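Local coordinates for carboxysome shell vertex protein CcmL (Nostoc sp., PDB 4N8X) that probably forms the pentameric vertices of the carboxysome shell, introducing curvature into the otherwise flat hexagonal protein layer that encloses RuBisCO, at residues 2-7 / 27-32; 42-47 / 73-78; 55-60 / 79-84. All coordinates share one frame; numbering follows the deposited sequence.

Contact 1 of 3, residues 2-7 / 27-32; sequences QIAKVR and LQLVDE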
loop_
_atom_site.group_PDB
_atom_site.type_symbol
_atom_site.label_atom_id
_atom_site.label_comp_id
_atom_site.label_asym_id
_atom_site.label_seq_id
_atom_site.Cartn_x
_atom_site.Cartn_y
_atom_site.Cartn_z
ATOM N N GLN A 2 -12.501 -1.260 0.533
ATOM C CA GLN A 2 -13.022 -0.793 1.804
ATOM C C GLN A 2 -14.423 -0.267 1.612
ATOM O O GLN A 2 -14.787 0.179 0.525
ATOM C CB GLN A 2 -12.109 0.313 2.405
ATOM C CG GLN A 2 -10.722 -0.197 2.926
ATOM C CD GLN A 2 -10.810 -1.369 3.940
ATOM O OE1 GLN A 2 -10.973 -1.162 5.159
ATOM N NE2 GLN A 2 -10.663 -2.599 3.441
ATOM N N ILE A 3 -15.191 -0.269 2.698
ATOM C CA ILE A 3 -16.548 0.273 2.742
ATOM C C ILE A 3 -16.446 1.698 3.269
ATOM O O ILE A 3 -15.707 1.952 4.212
ATOM C CB ILE A 3 -17.403 -0.585 3.737
ATOM C CG1 ILE A 3 -17.511 -2.009 3.219
ATOM C CG2 ILE A 3 -18.847 -0.025 3.957
ATOM C CD1 ILE A 3 -17.870 -2.988 4.291
ATOM N N ALA A 4 -17.156 2.632 2.658
ATOM C CA ALA A 4 -17.138 4.020 3.110
ATOM C C ALA A 4 -18.495 4.666 2.850
ATOM O O ALA A 4 -19.287 4.127 2.104
ATOM C CB ALA A 4 -16.037 4.780 2.416
ATOM N N LYS A 5 -18.754 5.814 3.475
ATOM C CA LYS A 5 -20.018 6.536 3.325
ATOM C C LYS A 5 -19.747 7.856 2.615
ATOM O O LYS A 5 -18.798 8.595 2.947
ATOM C CB LYS A 5 -20.642 6.782 4.709
ATOM C CG LYS A 5 -22.002 7.498 4.760
ATOM C CD LYS A 5 -22.323 7.871 6.242
ATOM C CE LYS A 5 -23.700 8.532 6.402
ATOM N NZ LYS A 5 -24.008 8.921 7.842
ATOM N N VAL A 6 -20.559 8.143 1.614
ATOM C CA VAL A 6 -20.432 9.378 0.844
ATOM C C VAL A 6 -20.863 10.549 1.702
ATOM O O VAL A 6 -22.022 10.671 2.093
ATOM C CB VAL A 6 -21.295 9.336 -0.433
ATOM C CG1 VAL A 6 -21.186 10.668 -1.199
ATOM C CG2 VAL A 6 -20.792 8.203 -1.338
ATOM N N ARG A 7 -19.933 11.452 1.956
ATOM C CA ARG A 7 -20.235 12.599 2.786
ATOM C C ARG A 7 -20.354 13.894 1.975
ATOM O O ARG A 7 -21.166 14.766 2.306
ATOM C CB ARG A 7 -19.177 12.721 3.916
ATOM C CG ARG A 7 -19.204 11.594 4.934
ATOM C CD ARG A 7 -20.600 11.432 5.587
ATOM N NE ARG A 7 -21.173 12.695 6.077
ATOM C CZ ARG A 7 -20.824 13.278 7.214
ATOM N NH1 ARG A 7 -21.401 14.408 7.583
ATOM N NH2 ARG A 7 -19.874 12.730 7.985
ATOM N N LEU A 27 -15.232 10.759 1.366
ATOM C CA LEU A 27 -15.809 9.545 1.955
ATOM C C LEU A 27 -15.331 9.322 3.400
ATOM O O LEU A 27 -14.194 9.647 3.730
ATOM C CB LEU A 27 -15.408 8.359 1.082
ATOM C CG LEU A 27 -15.726 8.616 -0.405
ATOM C CD1 LEU A 27 -15.269 7.442 -1.274
ATOM C CD2 LEU A 27 -17.195 8.777 -0.619
ATOM N N GLN A 28 -16.223 8.814 4.249
ATOM C CA GLN A 28 -15.915 8.502 5.643
ATOM C C GLN A 28 -15.844 6.996 5.729
ATOM O O GLN A 28 -16.809 6.318 5.402
ATOM C CB GLN A 28 -17.022 9.052 6.581
ATOM C CG GLN A 28 -16.835 8.690 8.086
ATOM C CD GLN A 28 -17.932 9.230 8.974
ATOM O OE1 GLN A 28 -18.953 9.705 8.479
ATOM N NE2 GLN A 28 -17.741 9.141 10.314
ATOM N N LEU A 29 -14.697 6.482 6.177
ATOM C CA LEU A 29 -14.438 5.041 6.232
ATOM C C LEU A 29 -15.329 4.313 7.229
ATOM O O LEU A 29 -15.755 4.879 8.225
ATOM C CB LEU A 29 -12.959 4.767 6.553
ATOM C CG LEU A 29 -12.068 4.941 5.303
ATOM C CD1 LEU A 29 -12.598 4.120 4.169
ATOM C CD2 LEU A 29 -11.924 6.375 4.841
ATOM N N VAL A 30 -15.622 3.054 6.936
ATOM C CA VAL A 30 -16.445 2.204 7.815
ATOM C C VAL A 30 -15.557 1.045 8.263
ATOM O O VAL A 30 -14.717 0.565 7.473
ATOM C CB VAL A 30 -17.709 1.700 7.055
ATOM C CG1 VAL A 30 -18.477 0.644 7.851
ATOM C CG2 VAL A 30 -18.650 2.889 6.714
ATOM N N ASP A 31 -15.699 0.613 9.512
ATOM C CA ASP A 31 -14.952 -0.553 9.973
ATOM C C ASP A 31 -15.720 -1.854 9.702
ATOM O O ASP A 31 -16.804 -1.841 9.117
ATOM C CB ASP A 31 -14.507 -0.448 11.454
ATOM C CG ASP A 31 -15.638 -0.644 12.461
ATOM O OD1 ASP A 31 -16.785 -1.007 12.091
ATOM O OD2 ASP A 31 -15.381 -0.442 13.672
ATOM N N GLU A 32 -15.152 -2.971 10.134
ATOM C CA GLU A 32 -15.681 -4.279 9.752
ATOM C C GLU A 32 -17.080 -4.491 10.316
ATOM O O GLU A 32 -17.907 -5.145 9.680
ATOM C CB GLU A 32 -14.751 -5.383 10.255
ATOM C CG GLU A 32 -15.055 -6.753 9.675
ATOM C CD GLU A 32 -16.095 -7.507 10.486
ATOM O OE1 GLU A 32 -16.287 -7.156 11.673
ATOM O OE2 GLU A 32 -16.724 -8.448 9.940
HETATM O O HOH W 1 -12.152 1.108 6.993
HETATM O O HOH W 2 -21.436 10.493 9.080
#
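The amide oxygen of Gln28 is gripped from two quarters. Arg7 NH2 donates to Gln28 OE1 at 3.2 Å, coming from above the carbonyl plane, and a water gives its proton to the same oxygen at 2.7 Å while accepting from Lys5 NZ. The fully extended chain of Gln28, with CG anti to the backbone N (chi1 176°), carries the amide alongside Arg7, and their stems meet at Gln28 CB and Arg7 CG, 3.7 Å apart. Each polar head has a further partner: Gln28 NE2 donates to Leu37 O, and Arg7 NE is paired with Glu89 of a neighbouring subunit. Beneath lies an antiparallel ladder, with Lys5 and Gln28 as a hydrogen-bonded pair; Lys5 N reaches Gln28 O at 2.8 Å. On the other face lie Ala4, Val6, Leu27 and Leu29, the first three buried. Leu27 CD2 lies beside Val6 CG2 at 3.7 Å, and small Ala4 brings its CB to 3.9 Å from Leu27 CB. Ile3 CG2 packs on Val30 CB farther along. The direct Arg7 bond, with Lys5 acting through the water, would probably polarise the Gln28 carbonyl, and the amide's opposite end, held by Leu37, makes a flip unlikely.

Contact 2 of 3, residues 42-47 / 73-78; sequences VAADNS and RPVDAA
Strands 39-44 and 77-88 meet at a single backbone bridge: Ala44 N donates to Ala77 O at 2.9 Å, nearly straight at 166°, and Ala44 O takes the N-H of Val79, so that Ala44 grips both neighbours of Ala78 in the pattern of a parallel bridge. Two CA-H...O contacts accompany it, the closer from Ala78 CA to Ala44 O at 3.3 Å. Alanine suits this junction because a lone methyl lets the chains approach closely. Ala77 CB touches both Val42 O, at 3.7 Å, and Ala43 CB, at 3.9 Å. The longer Val75 uses one branch, its CG1 touching Ala44 CB at 4.2 Å. Just before it the chain makes an inverse gamma turn centred on Pro74, where Val75 N bonds only weakly to Arg73 O. At the margin Asn46 and Arg73 bring two donors together, ND2 and NH2 3.5 Å apart, their flat groups turned 53° against each other. This is no bond between them: both donate to Asn70 OD1, a shared acceptor that reconciles the pair. Asn46 CG sits between its backbone N and carbonyl carbon (chi1 54°), which swings the amide toward the 73-78 side. Asp76 turns elsewhere, to a salt bridge with Arg60 of its own chain and to Met1 and Arg60 N of a neighbouring subunit. In OB folds a pairing of the third and fifth strands closes the barrel, and this bridge is consistent with that role. Its chemistry implies a closure resting on backbone bonds and methyl packing, its two marginal donors gathered by one neutral amide oxygen, Asn70 OD1.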
loop_
_atom_site.group_PDB
_atom_site.type_symbol
_atom_site.label_atom_id
_atom_site.label_comp_id
_atom_site.label_asym_id
_atom_site.label_seq_id
_atom_site.Cartn_x
_atom_site.Cartn_y
_atom_site.Cartn_z
ATOM N N VAL A 42 -10.517 10.775 -0.236
ATOM C CA VAL A 42 -11.142 11.326 -1.432
ATOM C C VAL A 42 -10.988 10.305 -2.522
ATOM O O VAL A 42 -9.872 9.830 -2.750
ATOM C CB VAL A 42 -10.454 12.638 -1.834
ATOM C CG1 VAL A 42 -11.155 13.289 -3.056
ATOM C CG2 VAL A 42 -10.440 13.583 -0.640
ATOM N N ALA A 43 -12.100 9.961 -3.189
ATOM C CA ALA A 43 -12.075 8.989 -4.288
ATOM C C ALA A 43 -12.739 9.571 -5.537
ATOM O O ALA A 43 -13.672 10.362 -5.436
ATOM C CB ALA A 43 -12.806 7.675 -3.874
ATOM N N ALA A 44 -12.303 9.114 -6.705
ATOM C CA ALA A 44 -12.923 9.506 -7.959
ATOM C C ALA A 44 -14.229 8.731 -8.106
ATOM O O ALA A 44 -14.336 7.561 -7.711
ATOM C CB ALA A 44 -11.980 9.198 -9.131
ATOM N N ASP A 45 -15.243 9.372 -8.667
ATOM C CA ASP A 45 -16.481 8.644 -8.932
ATOM C C ASP A 45 -16.979 9.034 -10.305
ATOM O O ASP A 45 -17.931 9.762 -10.449
ATOM C CB ASP A 45 -17.530 8.950 -7.872
ATOM C CG ASP A 45 -18.899 8.254 -8.150
ATOM O OD1 ASP A 45 -18.991 7.389 -9.055
ATOM O OD2 ASP A 45 -19.908 8.565 -7.451
ATOM N N ASN A 46 -16.313 8.566 -11.334
ATOM C CA ASN A 46 -16.738 8.950 -12.669
ATOM C C ASN A 46 -17.554 7.859 -13.347
ATOM O O ASN A 46 -18.008 8.028 -14.464
ATOM C CB ASN A 46 -15.544 9.395 -13.523
ATOM C CG ASN A 46 -14.431 8.358 -13.577
ATOM O OD1 ASN A 46 -14.666 7.176 -13.857
ATOM N ND2 ASN A 46 -13.210 8.797 -13.300
ATOM N N SER A 47 -17.789 6.755 -12.637
ATOM C CA SER A 47 -18.375 5.571 -13.273
ATOM C C SER A 47 -19.628 5.083 -12.542
ATOM O O SER A 47 -20.464 4.410 -13.100
ATOM C CB SER A 47 -17.310 4.449 -13.288
ATOM O OG SER A 47 -17.880 3.160 -13.161
ATOM N N ARG A 73 -4.819 8.439 -15.556
ATOM C CA ARG A 73 -5.158 9.494 -14.616
ATOM C C ARG A 73 -4.533 9.180 -13.249
ATOM O O ARG A 73 -4.346 8.014 -12.908
ATOM C CB ARG A 73 -6.685 9.612 -14.439
ATOM C CG ARG A 73 -7.458 9.989 -15.736
ATOM C CD ARG A 73 -8.928 10.266 -15.359
ATOM N NE ARG A 73 -9.651 10.994 -16.403
ATOM C CZ ARG A 73 -10.890 10.700 -16.775
ATOM N NH1 ARG A 73 -11.482 11.404 -17.739
ATOM N NH2 ARG A 73 -11.523 9.679 -16.207
ATOM N N PRO A 74 -4.208 10.220 -12.470
ATOM C CA PRO A 74 -3.537 9.961 -11.173
ATOM C C PRO A 74 -4.515 9.822 -10.050
ATOM O O PRO A 74 -4.589 10.658 -9.141
ATOM C CB PRO A 74 -2.655 11.206 -10.972
ATOM C CG PRO A 74 -3.351 12.309 -11.768
ATOM C CD PRO A 74 -4.007 11.600 -12.951
ATOM N N VAL A 75 -5.243 8.711 -10.078
ATOM C CA VAL A 75 -6.242 8.429 -9.075
ATOM C C VAL A 75 -5.827 7.124 -8.413
ATOM O O VAL A 75 -5.416 6.168 -9.083
ATOM C CB VAL A 75 -7.626 8.314 -9.701
ATOM C CG1 VAL A 75 -7.977 9.625 -10.396
ATOM C CG2 VAL A 75 -7.630 7.217 -10.729
ATOM N N ASP A 76 -5.892 7.100 -7.089
ATOM C CA ASP A 76 -5.473 5.911 -6.375
ATOM C C ASP A 76 -6.611 5.426 -5.524
ATOM O O ASP A 76 -6.406 4.572 -4.664
ATOM C CB ASP A 76 -4.249 6.214 -5.498
ATOM C CG ASP A 76 -4.490 7.380 -4.534
ATOM O OD1 ASP A 76 -5.638 7.883 -4.485
ATOM O OD2 ASP A 76 -3.527 7.776 -3.824
ATOM N N ALA A 77 -7.807 5.998 -5.745
ATOM C CA ALA A 77 -9.036 5.602 -5.031
ATOM C C ALA A 77 -10.234 5.952 -5.879
ATOM O O ALA A 77 -10.305 7.069 -6.425
ATOM C CB ALA A 77 -9.149 6.273 -3.607
ATOM N N ALA A 78 -11.097 4.953 -6.085
ATOM C CA ALA A 78 -12.273 5.078 -6.934
ATOM C C ALA A 78 -13.486 4.392 -6.285
ATOM O O ALA A 78 -13.358 3.329 -5.654
ATOM C CB ALA A 78 -11.985 4.506 -8.379
#

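Contact 3 of 3, residues 55-60 / 79-84; sequences WVLISR and VVAIID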
loop_
_atom_site.group_PDB
_atom_site.type_symbol
_atom_site.label_atom_id
_atom_site.label_comp_id
_atom_site.label_asym_id
_atom_site.label_seq_id
_atom_site.Cartn_x
_atom_site.Cartn_y
_atom_site.Cartn_z
ATOM N N TRP A 55 -23.569 4.172 1.265
ATOM C CA TRP A 55 -22.402 3.324 1.437
ATOM C C TRP A 55 -21.901 2.799 0.086
ATOM O O TRP A 55 -22.670 2.351 -0.770
ATOM C CB TRP A 55 -22.753 2.147 2.358
ATOM C CG TRP A 55 -22.901 2.543 3.820
ATOM C CD1 TRP A 55 -23.289 3.760 4.308
ATOM C CD2 TRP A 55 -22.654 1.709 4.966
ATOM N NE1 TRP A 55 -23.306 3.734 5.705
ATOM C CE2 TRP A 55 -22.921 2.492 6.124
ATOM C CE3 TRP A 55 -22.255 0.379 5.123
ATOM C CZ2 TRP A 55 -22.791 1.984 7.426
ATOM C CZ3 TRP A 55 -22.115 -0.125 6.440
ATOM C CH2 TRP A 55 -22.392 0.683 7.559
ATOM N N VAL A 56 -20.593 2.821 -0.088
ATOM C CA VAL A 56 -19.999 2.442 -1.347
ATOM C C VAL A 56 -18.760 1.593 -1.044
ATOM O O VAL A 56 -18.269 1.599 0.078
ATOM C CB VAL A 56 -19.569 3.701 -2.130
ATOM C CG1 VAL A 56 -20.801 4.527 -2.513
ATOM C CG2 VAL A 56 -18.616 4.559 -1.278
ATOM N N LEU A 57 -18.293 0.856 -2.050
ATOM C CA LEU A 57 -17.000 0.214 -1.998
ATOM C C LEU A 57 -15.977 1.094 -2.720
ATOM O O LEU A 57 -16.242 1.598 -3.818
ATOM C CB LEU A 57 -17.075 -1.135 -2.691
ATOM C CG LEU A 57 -17.967 -2.122 -1.987
ATOM C CD1 LEU A 57 -18.174 -3.294 -2.909
ATOM C CD2 LEU A 57 -17.205 -2.579 -0.739
ATOM N N ILE A 58 -14.807 1.218 -2.112
ATOM C CA ILE A 58 -13.678 1.946 -2.679
ATOM C C ILE A 58 -12.577 0.935 -3.049
ATOM O O ILE A 58 -12.214 0.097 -2.236
ATOM C CB ILE A 58 -13.077 2.861 -1.626
ATOM C CG1 ILE A 58 -14.097 3.913 -1.122
ATOM C CG2 ILE A 58 -11.870 3.636 -2.218
ATOM C CD1 ILE A 58 -13.435 4.873 -0.056
ATOM N N SER A 59 -12.060 1.012 -4.278
ATOM C CA SER A 59 -10.868 0.272 -4.671
ATOM C C SER A 59 -9.710 1.236 -4.650
ATOM O O SER A 59 -9.849 2.380 -5.121
ATOM C CB SER A 59 -11.067 -0.307 -6.074
ATOM O OG SER A 59 -11.800 -1.512 -5.985
ATOM N N ARG A 60 -8.570 0.806 -4.109
ATOM C CA ARG A 60 -7.410 1.722 -3.980
ATOM C C ARG A 60 -6.219 1.212 -4.767
ATOM O O ARG A 60 -6.156 0.014 -5.111
ATOM C CB ARG A 60 -7.053 1.992 -2.477
ATOM C CG ARG A 60 -5.921 3.094 -2.175
ATOM C CD ARG A 60 -6.382 4.481 -1.526
ATOM N NE ARG A 60 -5.342 5.540 -1.566
ATOM C CZ ARG A 60 -5.407 6.772 -1.008
ATOM N NH1 ARG A 60 -6.467 7.201 -0.310
ATOM N NH2 ARG A 60 -4.370 7.613 -1.161
ATOM N N VAL A 79 -14.656 4.995 -6.471
ATOM C CA VAL A 79 -15.907 4.355 -6.111
ATOM C C VAL A 79 -16.243 3.285 -7.147
ATOM O O VAL A 79 -16.229 3.549 -8.333
ATOM C CB VAL A 79 -17.021 5.405 -5.960
ATOM C CG1 VAL A 79 -18.390 4.739 -5.807
ATOM C CG2 VAL A 79 -16.712 6.315 -4.767
ATOM N N VAL A 80 -16.455 2.033 -6.713
ATOM C CA VAL A 80 -16.696 0.996 -7.695
ATOM C C VAL A 80 -18.086 0.399 -7.584
ATOM O O VAL A 80 -18.568 -0.256 -8.511
ATOM C CB VAL A 80 -15.588 -0.123 -7.702
ATOM C CG1 VAL A 80 -14.215 0.481 -7.942
ATOM C CG2 VAL A 80 -15.566 -0.952 -6.385
ATOM N N ALA A 81 -18.738 0.620 -6.452
ATOM C CA ALA A 81 -20.057 0.023 -6.253
ATOM C C ALA A 81 -20.811 0.780 -5.170
ATOM O O ALA A 81 -20.192 1.318 -4.256
ATOM C CB ALA A 81 -19.900 -1.456 -5.857
ATOM N N ILE A 82 -22.137 0.820 -5.283
ATOM C CA ILE A 82 -22.993 1.287 -4.195
ATOM C C ILE A 82 -23.577 0.048 -3.497
ATOM O O ILE A 82 -24.110 -0.867 -4.139
ATOM C CB ILE A 82 -24.152 2.164 -4.723
ATOM C CG1 ILE A 82 -23.604 3.454 -5.333
ATOM C CG2 ILE A 82 -25.224 2.443 -3.611
ATOM C CD1 ILE A 82 -24.553 4.091 -6.407
ATOM N N ILE A 83 -23.460 -0.002 -2.181
ATOM C CA ILE A 83 -23.928 -1.168 -1.436
ATOM C C ILE A 83 -25.403 -1.037 -1.128
ATOM O O ILE A 83 -25.841 0.033 -0.671
ATOM C CB ILE A 83 -23.147 -1.308 -0.114
ATOM C CG1 ILE A 83 -21.647 -1.481 -0.404
ATOM C CG2 ILE A 83 -23.637 -2.511 0.628
ATOM C CD1 ILE A 83 -20.773 -1.047 0.727
ATOM N N ASP A 84 -26.164 -2.114 -1.370
ATOM C CA ASP A 84 -27.547 -2.211 -0.943
ATOM C C ASP A 84 -27.663 -2.878 0.422
ATOM O O ASP A 84 -28.429 -2.437 1.297
ATOM C CB ASP A 84 -28.308 -3.136 -1.884
ATOM C CG ASP A 84 -28.576 -2.524 -3.214
ATOM O OD1 ASP A 84 -28.486 -1.286 -3.344
ATOM O OD2 ASP A 84 -28.896 -3.306 -4.130
HETATM O O HOH W 3 -25.909 2.642 0.347
#
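Ile3 CG2 and Val30 CG1 lie over one face of the Trp55 indole, the ring of Tyr94 stacks with it, and Ile86 also touches the residue. The ring leads away from 79-84, which Trp55 joins through its stem, Trp55 CB meeting Ile83 CD1 at 4.1 Å. CG stands anti to the carbonyl carbon (chi1 -73°), an arrangement that turns the ring off the strand toward these neighbours; a broad aromatic suits a place where several strands must be met at once. At the root of the side chain a water accepts from Trp55 N and donates to Ile83 O, extending the ladder beyond its direct bond from Ile83 N to Trp55 O at 2.9 Å.

Strand 55-60 runs antiparallel to 79-83 and has strand 2-11 as its other neighbour, placing it inside the sheet that curls into the OB-type barrel of the CcmL/EutN family. The pairing is not regular. Leu57 takes part with both Val80, whose N reaches Leu57 O almost along the carbonyl direction, and Ala81, whose O accepts from Leu57 N; with Val80 psi at -17° this fits a classic beta bulge. As a result Leu57 touches both residues, CB to Val80 CG2 at 4.0 Å and CD1 to Ala81 CB at 3.9 Å. It also crosses Ile83 at about a right angle, Leu57 CG to Ile83 CD1 4.0 Å. Toward the barrel interior Val56 crosses Val79 in the same manner, Val56 CB against Val79 CG1 at 4.0 Å, and beta-branched residues suit such extended backbone. Ser59 lays CB and OG against Val80 CG1, yet its hydroxyl bonds to Pro74 O of a neighbouring subunit, and Ala81 and Ile82 pair with a strand of that same subunit, so the sheet continues across the interface.

Overall arrangement
All three contacts pair strands of one barrel: 1 and 3 within the sheet, 2 where it closes. Contacts 1 and 3 lie side by side, their centres about 9 Å apart, because strands 2-11 and 55-60 are neighbours, with Ala4 O and Val56 N 2.9 Å apart (probable hydrogen bond). Contact 2, about 11 Å from contact 3 by centres, shares strand 77-88 with it, and the salt bridge Asp76 OD2 to Arg60 NH2, 2.8 Å, ties them. Contacts 1 and 2 are about 15 Å apart by centres, on opposite sides of the chain's middle, yet Leu27 CD1 reaches Ala43 CB at 3.6 Å. Leu27 also meets Ile58, linking all three inside the barrel.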